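Local coordinates for acetate kinase (PDB 4H0O), which probably interconverts acetate and acetyl phosphate, as a pyrophosphate-dependent acetate kinase of the ASKHA superfamily, at residues B[15-20]-B[26-31]; B[238-243]-B[306-311]; B[356-361]-B[381-386]. One frame throughout, in Å; residues are numbered along the deposited sequence.

In the fold
The three contacts follow one another along the chain without interleaving, and none touches another. Contact 1 is the hairpin of strands 16-21 and 26-31 in the eight-stranded mixed sheet. Contact 3 rests on strand 382-385 of the six-stranded sheet, about 34 Å from contact 1 between centres. Contact 2, a loop against helix 299-324, lies across the centre of the chain from contact 1, about 33 Å away between centres, and about 21 Å from contact 3, again between centres. Contacts 1 and 3 thus sample the two separate sheets of this RNase H-like kinase. Contact 1 holds N20, a predicted magnesium ligand; contact 2 lies near predicted nucleotide and transition-state residues and touches the second subunit; contact 3 is remote from these sites.

Contact 1 of 3, residues B[15-20]-B[26-31]; sequences NVLIFN and LTYKVF
L17 and Y28 meet on the face that helix 73-86 covers, L17 CD1 lying 3.6 Å from Y28 CD2 and reaching V30 CG2 as well. Further along, L26 CD2 comes within 3.8 Å of F19 CD1, while L17 CG lies over one face of the F19 ring, toward its rim. The Y28 ring, whose CG stands between backbone N and carbonyl carbon (chi1 81°), leads away to helix 73-86, and its hydroxyl bonds H57. On the other face I18 CD1 meets the F31 ring at its edge, 3.4 Å from F31 CD2, and L395 of helix 390-402 touches both residues. The pair is the first beta hairpin of the RNase H-like fold. Six backbone bonds join V16 with F31, I18 with K29 and N20 with T27; I18 N to K29 O, 2.8 Å, is almost perfectly straight at 179°. N20 and T27 are partly exposed yet close-set, side by side, N20 CB 3.2 Å from T27 OG1, which bonds N20 O weakly. N20 ND2 bonds E391 and, weakly, E390; N20 and E390 are both predicted to bind magnesium. K29 is the loose side: its chain stays 4.8 Å or more from 15-20 and leads off to touch E391.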
loop_
_atom_site.group_PDB
_atom_site.type_symbol
_atom_site.label_atom_id
_atom_site.label_comp_id
_atom_site.label_asym_id
_atom_site.label_seq_id
_atom_site.Cartn_x
_atom_site.Cartn_y
_atom_site.Cartn_z
ATOM N N ASN B 15 16.451 -33.452 -25.034
ATOM C CA ASN B 15 15.923 -33.537 -23.680
ATOM C C ASN B 15 16.395 -32.355 -22.836
ATOM O O ASN B 15 17.541 -31.914 -22.954
ATOM C CB ASN B 15 16.337 -34.854 -23.020
ATOM C CG ASN B 15 15.756 -36.069 -23.719
ATOM O OD1 ASN B 15 14.634 -36.034 -24.227
ATOM N ND2 ASN B 15 16.519 -37.154 -23.743
ATOM N N VAL B 16 15.505 -31.842 -21.991
ATOM C CA VAL B 16 15.852 -30.748 -21.089
ATOM C C VAL B 16 15.605 -31.165 -19.646
ATOM O O VAL B 16 14.497 -31.578 -19.293
ATOM C CB VAL B 16 15.047 -29.466 -21.395
ATOM C CG1 VAL B 16 15.470 -28.337 -20.468
ATOM C CG2 VAL B 16 15.239 -29.051 -22.840
ATOM N N LEU B 17 16.644 -31.070 -18.823
ATOM C CA LEU B 17 16.536 -31.392 -17.406
ATOM C C LEU B 17 16.197 -30.134 -16.605
ATOM O O LEU B 17 16.944 -29.154 -16.637
ATOM C CB LEU B 17 17.851 -31.997 -16.907
ATOM C CG LEU B 17 17.983 -32.282 -15.408
ATOM C CD1 LEU B 17 16.935 -33.282 -14.958
ATOM C CD2 LEU B 17 19.380 -32.786 -15.071
ATOM N N ILE B 18 15.066 -30.149 -15.902
ATOM C CA ILE B 18 14.702 -29.031 -15.029
ATOM C C ILE B 18 14.802 -29.431 -13.559
ATOM O O ILE B 18 14.192 -30.414 -13.132
ATOM C CB ILE B 18 13.277 -28.493 -15.323
ATOM C CG1 ILE B 18 13.278 -27.600 -16.565
ATOM C CG2 ILE B 18 12.741 -27.692 -14.143
ATOM C CD1 ILE B 18 13.065 -28.350 -17.838
ATOM N N PHE B 19 15.577 -28.674 -12.790
ATOM C CA PHE B 19 15.680 -28.913 -11.355
ATOM C C PHE B 19 14.740 -27.999 -10.575
ATOM O O PHE B 19 14.728 -26.784 -10.780
ATOM C CB PHE B 19 17.117 -28.711 -10.872
ATOM C CG PHE B 19 18.020 -29.882 -11.138
ATOM C CD1 PHE B 19 17.761 -31.116 -10.559
ATOM C CD2 PHE B 19 19.140 -29.745 -11.946
ATOM C CE1 PHE B 19 18.594 -32.197 -10.796
ATOM C CE2 PHE B 19 19.979 -30.819 -12.182
ATOM C CZ PHE B 19 19.706 -32.047 -11.608
ATOM N N ASN B 20 13.954 -28.591 -9.682
ATOM C CA ASN B 20 13.085 -27.823 -8.802
ATOM C C ASN B 20 13.511 -28.026 -7.348
ATOM O O ASN B 20 13.208 -29.055 -6.739
ATOM C CB ASN B 20 11.627 -28.238 -8.998
ATOM C CG ASN B 20 10.649 -27.271 -8.354
ATOM O OD1 ASN B 20 11.042 -26.370 -7.611
ATOM N ND2 ASN B 20 9.363 -27.462 -8.633
ATOM N N LEU B 26 14.688 -32.530 -3.376
ATOM C CA LEU B 26 14.881 -31.995 -4.716
ATOM C C LEU B 26 14.040 -32.810 -5.689
ATOM O O LEU B 26 14.052 -34.042 -5.642
ATOM C CB LEU B 26 16.359 -32.077 -5.115
ATOM C CG LEU B 26 16.693 -31.715 -6.562
ATOM C CD1 LEU B 26 16.372 -30.257 -6.826
ATOM C CD2 LEU B 26 18.153 -32.010 -6.892
ATOM N N THR B 27 13.298 -32.128 -6.556
ATOM C CA THR B 27 12.552 -32.800 -7.615
ATOM C C THR B 27 13.101 -32.398 -8.981
ATOM O O THR B 27 13.779 -31.376 -9.105
ATOM C CB THR B 27 11.047 -32.477 -7.557
ATOM O OG1 THR B 27 10.839 -31.100 -7.896
ATOM C CG2 THR B 27 10.497 -32.743 -6.166
ATOM N N TYR B 28 12.806 -33.200 -10.001
ATOM C CA TYR B 28 13.268 -32.902 -11.353
ATOM C C TYR B 28 12.294 -33.424 -12.396
ATOM O O TYR B 28 11.518 -34.343 -12.132
ATOM C CB TYR B 28 14.656 -33.503 -11.610
ATOM C CG TYR B 28 14.641 -34.980 -11.959
ATOM C CD1 TYR B 28 14.690 -35.948 -10.965
ATOM C CD2 TYR B 28 14.594 -35.405 -13.285
ATOM C CE1 TYR B 28 14.686 -37.293 -11.279
ATOM C CE2 TYR B 28 14.581 -36.747 -13.608
ATOM C CZ TYR B 28 14.630 -37.685 -12.602
ATOM O OH TYR B 28 14.624 -39.022 -12.921
ATOM N N LYS B 29 12.351 -32.841 -13.587
ATOM C CA LYS B 29 11.613 -33.355 -14.728
ATOM C C LYS B 29 12.490 -33.270 -15.971
ATOM O O LYS B 29 13.362 -32.402 -16.064
ATOM C CB LYS B 29 10.319 -32.564 -14.941
ATOM C CG LYS B 29 9.254 -32.780 -13.877
ATOM C CD LYS B 29 7.941 -32.114 -14.276
ATOM C CE LYS B 29 6.891 -32.224 -13.179
ATOM N NZ LYS B 29 6.469 -33.632 -12.938
ATOM N N VAL B 30 12.270 -34.181 -16.914
ATOM C CA VAL B 30 12.937 -34.107 -18.208
ATOM C C VAL B 30 11.886 -33.947 -19.300
ATOM O O VAL B 30 10.894 -34.681 -19.328
ATOM C CB VAL B 30 13.806 -35.352 -18.490
ATOM C CG1 VAL B 30 14.515 -35.210 -19.832
ATOM C CG2 VAL B 30 14.823 -35.550 -17.383
ATOM N N PHE B 31 12.095 -32.978 -20.187
ATOM C CA PHE B 31 11.140 -32.725 -21.260
ATOM C C PHE B 31 11.698 -33.076 -22.636
ATOM O O PHE B 31 12.866 -32.813 -22.934
ATOM C CB PHE B 31 10.691 -31.260 -21.256
ATOM C CG PHE B 31 9.879 -30.875 -20.053
ATOM C CD1 PHE B 31 8.499 -31.025 -20.050
ATOM C CD2 PHE B 31 10.492 -30.347 -18.928
ATOM C CE1 PHE B 31 7.750 -30.663 -18.943
ATOM C CE2 PHE B 31 9.750 -29.983 -17.819
ATOM C CZ PHE B 31 8.378 -30.141 -17.825
#

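Contact 2 of 3, residues B[238-243]-B[306-311]; sequences GLVMST and FDVYIK
V240 packs against V308 and Y309 on one turn of helix, and has the most surface buried here. Its CB points at the helix and lies 3.9 Å from Y309 CA, and its two methyls divide the work. CG1, anti to the backbone N (chi1 170°), rests 4.0 Å from Y309 CD2; CG2 reaches the neighbouring residue, 4.0 Å from V308 CG1, where the two valine side chains cross at about a right angle. The O of V240 also approaches the tyrosine ring, 3.2 Å from Y309 CE2. The loop carrying V240 runs between strand 225-229 and helix 251-260, and here it lies against the long helix 299-324. A water bridges the two backbones: it donates to Y309 O at 2.8 Å and to V240 O at 3.2 Å, and its oxygen sits over one face of the Y309 ring, toward the rim. Y309 also packs on M285, predicted to bind ATP, and the side chain of V240 is about 7 Å from that of R244, a predicted transition-state stabiliser. A169 of the second subunit packs on V240, and A164 of that subunit on V308, placing the contact at the dimer interface.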
loop_
_atom_site.group_PDB
_atom_site.type_symbol
_atom_site.label_atom_id
_atom_site.label_comp_id
_atom_site.label_asym_id
_atom_site.label_seq_id
_atom_site.Cartn_x
_atom_site.Cartn_y
_atom_site.Cartn_z
ATOM N N GLY B 238 3.016 -5.868 -0.148
ATOM C CA GLY B 238 1.957 -5.995 -1.134
ATOM C C GLY B 238 0.650 -6.571 -0.625
ATOM O O GLY B 238 0.010 -6.017 0.276
ATOM N N LEU B 239 0.251 -7.687 -1.226
ATOM C CA LEU B 239 -1.000 -8.358 -0.898
ATOM C C LEU B 239 -0.963 -8.980 0.495
ATOM O O LEU B 239 0.109 -9.288 1.018
ATOM C CB LEU B 239 -1.271 -9.462 -1.922
ATOM C CG LEU B 239 -2.042 -9.144 -3.204
ATOM C CD1 LEU B 239 -1.712 -7.771 -3.738
ATOM C CD2 LEU B 239 -1.737 -10.189 -4.260
ATOM N N VAL B 240 -2.138 -9.159 1.093
ATOM C CA VAL B 240 -2.264 -10.039 2.247
ATOM C C VAL B 240 -1.957 -11.444 1.740
ATOM O O VAL B 240 -2.488 -11.858 0.708
ATOM C CB VAL B 240 -3.687 -10.013 2.825
ATOM C CG1 VAL B 240 -3.860 -11.110 3.874
ATOM C CG2 VAL B 240 -3.993 -8.648 3.422
ATOM N N MET B 241 -1.094 -12.176 2.437
ATOM C CA MET B 241 -0.688 -13.493 1.951
ATOM C C MET B 241 -1.035 -14.621 2.920
ATOM O O MET B 241 -1.735 -14.410 3.912
ATOM C CB MET B 241 0.811 -13.513 1.621
ATOM C CG MET B 241 1.296 -12.322 0.796
ATOM S SD MET B 241 3.037 -12.444 0.317
ATOM C CE MET B 241 3.415 -10.723 -0.048
ATOM N N SER B 242 -0.537 -15.819 2.622
ATOM C CA SER B 242 -0.798 -16.990 3.451
ATOM C C SER B 242 -0.325 -16.786 4.890
ATOM O O SER B 242 -1.074 -17.036 5.838
ATOM C CB SER B 242 -0.137 -18.227 2.843
ATOM O OG SER B 242 1.237 -17.997 2.600
ATOM N N THR B 243 0.914 -16.324 5.048
ATOM C CA THR B 243 1.485 -16.083 6.373
ATOM C C THR B 243 2.168 -14.722 6.494
ATOM O O THR B 243 2.814 -14.439 7.507
ATOM C CB THR B 243 2.515 -17.167 6.765
ATOM O OG1 THR B 243 3.642 -17.102 5.880
ATOM C CG2 THR B 243 1.898 -18.552 6.697
ATOM N N PHE B 306 -10.822 -13.373 5.254
ATOM C CA PHE B 306 -11.224 -13.326 3.852
ATOM C C PHE B 306 -11.524 -11.892 3.412
ATOM O O PHE B 306 -11.107 -11.470 2.332
ATOM C CB PHE B 306 -12.437 -14.227 3.591
ATOM C CG PHE B 306 -12.904 -14.220 2.156
ATOM C CD1 PHE B 306 -12.229 -14.951 1.187
ATOM C CD2 PHE B 306 -14.024 -13.491 1.780
ATOM C CE1 PHE B 306 -12.660 -14.948 -0.135
ATOM C CE2 PHE B 306 -14.461 -13.483 0.460
ATOM C CZ PHE B 306 -13.779 -14.214 -0.497
ATOM N N ASP B 307 -12.241 -11.149 4.255
ATOM C CA ASP B 307 -12.608 -9.768 3.944
ATOM C C ASP B 307 -11.381 -8.864 3.812
ATOM O O ASP B 307 -11.291 -8.056 2.883
ATOM C CB ASP B 307 -13.561 -9.205 5.007
ATOM C CG ASP B 307 -14.947 -9.838 4.954
ATOM O OD1 ASP B 307 -15.241 -10.570 3.985
ATOM O OD2 ASP B 307 -15.747 -9.586 5.881
ATOM N N VAL B 308 -10.447 -9.001 4.750
ATOM C CA VAL B 308 -9.210 -8.224 4.732
ATOM C C VAL B 308 -8.364 -8.582 3.513
ATOM O O VAL B 308 -7.802 -7.705 2.855
ATOM C CB VAL B 308 -8.387 -8.447 6.022
ATOM C CG1 VAL B 308 -7.004 -7.817 5.903
ATOM C CG2 VAL B 308 -9.128 -7.888 7.228
ATOM N N TYR B 309 -8.288 -9.876 3.211
ATOM C CA TYR B 309 -7.542 -10.367 2.054
ATOM C C TYR B 309 -8.101 -9.809 0.743
ATOM O O TYR B 309 -7.344 -9.356 -0.118
ATOM C CB TYR B 309 -7.558 -11.901 2.022
ATOM C CG TYR B 309 -6.948 -12.522 0.779
ATOM C CD1 TYR B 309 -7.728 -12.800 -0.341
ATOM C CD2 TYR B 309 -5.598 -12.846 0.731
ATOM C CE1 TYR B 309 -7.176 -13.370 -1.478
ATOM C CE2 TYR B 309 -5.037 -13.419 -0.402
ATOM C CZ TYR B 309 -5.831 -13.678 -1.501
ATOM O OH TYR B 309 -5.278 -14.245 -2.626
ATOM N N ILE B 310 -9.425 -9.856 0.597
ATOM C CA ILE B 310 -10.100 -9.361 -0.600
ATOM C C ILE B 310 -9.952 -7.842 -0.725
ATOM O O ILE B 310 -9.721 -7.318 -1.820
ATOM C CB ILE B 310 -11.600 -9.744 -0.597
ATOM C CG1 ILE B 310 -11.776 -11.248 -0.816
ATOM C CG2 ILE B 310 -12.369 -8.970 -1.661
ATOM C CD1 ILE B 310 -11.211 -11.744 -2.134
ATOM N N LYS B 311 -10.079 -7.150 0.402
ATOM C CA LYS B 311 -9.957 -5.698 0.431
ATOM C C LYS B 311 -8.605 -5.238 -0.103
ATOM O O LYS B 311 -8.531 -4.319 -0.919
ATOM C CB LYS B 311 -10.167 -5.170 1.852
ATOM C CG LYS B 311 -10.030 -3.662 1.982
ATOM C CD LYS B 311 -9.239 -3.285 3.223
ATOM C CE LYS B 311 -7.742 -3.398 2.981
ATOM N NZ LYS B 311 -6.959 -2.591 3.956
HETATM O O HOH W 1 -4.568 -9.817 -0.514
#

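Contact 3 of 3, residues B[356-361]-B[381-386]; sequences IELDDS and VQVCVA
This is an apolar contact that lays the loop leading into helix 360-365 against the start of strand 382-385, in the six-stranded mixed sheet. I356 carries most of it. Its CG1, anti to the carbonyl carbon (chi1 -72°), lies 3.6 Å from V381 CB, and the extended chain (chi2 -178°) carries CD1 on to V383 CG2 at 3.9 Å. I356 CG2 touches the same V383 methyl at 4.0 Å, so that CG2 of V383 sits against both branches of the isoleucine. The I356 and V383 side chains cross at about a right angle. V381 and V383, two residues apart on the chain, both direct their CB toward the loop and give I356 a double footing. L358 adds a lighter touch, its CD1 4.2 Å from V383 CB. Beyond it the loop turns into helix, with D359 as N-cap: its OD1 accepts a weak bond from S361 N at 3.4 Å. Polar ties also hold the loop: E357 N bonds S379 OG, which also bonds V381 O, and backbone bonds join E357 to M376 and D359 to L374. Around this cluster, C348 of helix 341-350 packs on both I356 and L358, F332 of strand 329-333 touches V383, and strand 382-385 runs between strands 329-333 and 372-373.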
loop_
_atom_site.group_PDB
_atom_site.type_symbol
_atom_site.label_atom_id
_atom_site.label_comp_id
_atom_site.label_asym_id
_atom_site.label_seq_id
_atom_site.Cartn_x
_atom_site.Cartn_y
_atom_site.Cartn_z
ATOM N N ILE B 356 -17.193 -5.357 -15.619
ATOM C CA ILE B 356 -16.938 -6.794 -15.542
ATOM C C ILE B 356 -18.237 -7.580 -15.381
ATOM O O ILE B 356 -18.897 -7.514 -14.339
ATOM C CB ILE B 356 -15.953 -7.158 -14.404
ATOM C CG1 ILE B 356 -14.539 -6.703 -14.766
ATOM C CG2 ILE B 356 -15.946 -8.661 -14.152
ATOM C CD1 ILE B 356 -13.482 -7.060 -13.734
ATOM N N GLU B 357 -18.597 -8.317 -16.428
ATOM C CA GLU B 357 -19.794 -9.146 -16.428
ATOM C C GLU B 357 -19.370 -10.608 -16.399
ATOM O O GLU B 357 -19.019 -11.186 -17.431
ATOM C CB GLU B 357 -20.629 -8.860 -17.676
ATOM C CG GLU B 357 -20.746 -7.375 -17.995
ATOM C CD GLU B 357 -21.533 -7.094 -19.264
ATOM O OE1 GLU B 357 -21.575 -7.969 -20.157
ATOM O OE2 GLU B 357 -22.111 -5.990 -19.365
ATOM N N LEU B 358 -19.400 -11.199 -15.208
ATOM C CA LEU B 358 -18.855 -12.534 -14.999
ATOM C C LEU B 358 -19.883 -13.630 -15.277
ATOM O O LEU B 358 -21.019 -13.562 -14.802
ATOM C CB LEU B 358 -18.327 -12.661 -13.565
ATOM C CG LEU B 358 -17.232 -13.699 -13.310
ATOM C CD1 LEU B 358 -15.951 -13.312 -14.031
ATOM C CD2 LEU B 358 -16.972 -13.861 -11.826
ATOM N N ASP B 359 -19.491 -14.634 -16.058
ATOM C CA ASP B 359 -20.321 -15.822 -16.216
ATOM C C ASP B 359 -20.132 -16.669 -14.962
ATOM O O ASP B 359 -19.129 -17.379 -14.824
ATOM C CB ASP B 359 -19.929 -16.608 -17.472
ATOM C CG ASP B 359 -20.987 -17.628 -17.884
ATOM O OD1 ASP B 359 -21.686 -18.167 -16.998
ATOM O OD2 ASP B 359 -21.117 -17.891 -19.100
ATOM N N ASP B 360 -21.090 -16.574 -14.044
ATOM C CA ASP B 360 -20.977 -17.211 -12.734
ATOM C C ASP B 360 -20.961 -18.739 -12.794
ATOM O O ASP B 360 -20.413 -19.392 -11.904
ATOM C CB ASP B 360 -22.085 -16.719 -11.796
ATOM C CG ASP B 360 -21.858 -15.294 -11.328
ATOM O OD1 ASP B 360 -20.681 -14.901 -11.186
ATOM O OD2 ASP B 360 -22.849 -14.568 -11.104
ATOM N N SER B 361 -21.548 -19.305 -13.844
ATOM C CA SER B 361 -21.575 -20.755 -14.000
ATOM C C SER B 361 -20.211 -21.283 -14.446
ATOM O O SER B 361 -19.762 -22.329 -13.977
ATOM C CB SER B 361 -22.664 -21.175 -14.988
ATOM O OG SER B 361 -22.893 -22.570 -14.926
ATOM N N VAL B 381 -14.461 -5.333 -19.668
ATOM C CA VAL B 381 -13.210 -5.885 -19.164
ATOM C C VAL B 381 -13.305 -7.407 -19.179
ATOM O O VAL B 381 -14.313 -7.974 -18.750
ATOM C CB VAL B 381 -12.928 -5.415 -17.723
ATOM C CG1 VAL B 381 -11.619 -6.007 -17.208
ATOM C CG2 VAL B 381 -12.883 -3.900 -17.659
ATOM N N GLN B 382 -12.264 -8.068 -19.675
ATOM C CA GLN B 382 -12.252 -9.525 -19.711
ATOM C C GLN B 382 -11.527 -10.102 -18.499
ATOM O O GLN B 382 -10.585 -9.495 -17.982
ATOM C CB GLN B 382 -11.612 -10.024 -21.010
ATOM C CG GLN B 382 -12.479 -9.804 -22.246
ATOM C CD GLN B 382 -13.834 -10.482 -22.135
ATOM O OE1 GLN B 382 -13.919 -11.693 -21.924
ATOM N NE2 GLN B 382 -14.902 -9.698 -22.268
ATOM N N VAL B 383 -11.980 -11.268 -18.043
ATOM C CA VAL B 383 -11.349 -11.966 -16.925
ATOM C C VAL B 383 -11.007 -13.394 -17.337
ATOM O O VAL B 383 -11.847 -14.101 -17.902
ATOM C CB VAL B 383 -12.268 -12.005 -15.684
ATOM C CG1 VAL B 383 -11.637 -12.840 -14.576
ATOM C CG2 VAL B 383 -12.549 -10.606 -15.181
ATOM N N CYS B 384 -9.779 -13.823 -17.064
ATOM C CA CYS B 384 -9.389 -15.188 -17.390
ATOM C C CYS B 384 -8.491 -15.792 -16.322
ATOM O O CYS B 384 -7.880 -15.075 -15.523
ATOM C CB CYS B 384 -8.687 -15.240 -18.747
ATOM S SG CYS B 384 -6.950 -14.759 -18.693
ATOM N N VAL B 385 -8.431 -17.119 -16.308
ATOM C CA VAL B 385 -7.463 -17.841 -15.497
ATOM C C VAL B 385 -6.408 -18.388 -16.446
ATOM O O VAL B 385 -6.734 -18.830 -17.552
ATOM C CB VAL B 385 -8.114 -19.003 -14.722
ATOM C CG1 VAL B 385 -8.894 -18.479 -13.533
ATOM C CG2 VAL B 385 -9.028 -19.816 -15.638
ATOM N N ALA B 386 -5.145 -18.349 -16.028
ATOM C CA ALA B 386 -4.056 -18.828 -16.872
ATOM C C ALA B 386 -3.067 -19.670 -16.071
ATOM O O ALA B 386 -2.497 -19.196 -15.089
ATOM C CB ALA B 386 -3.351 -17.662 -17.546
#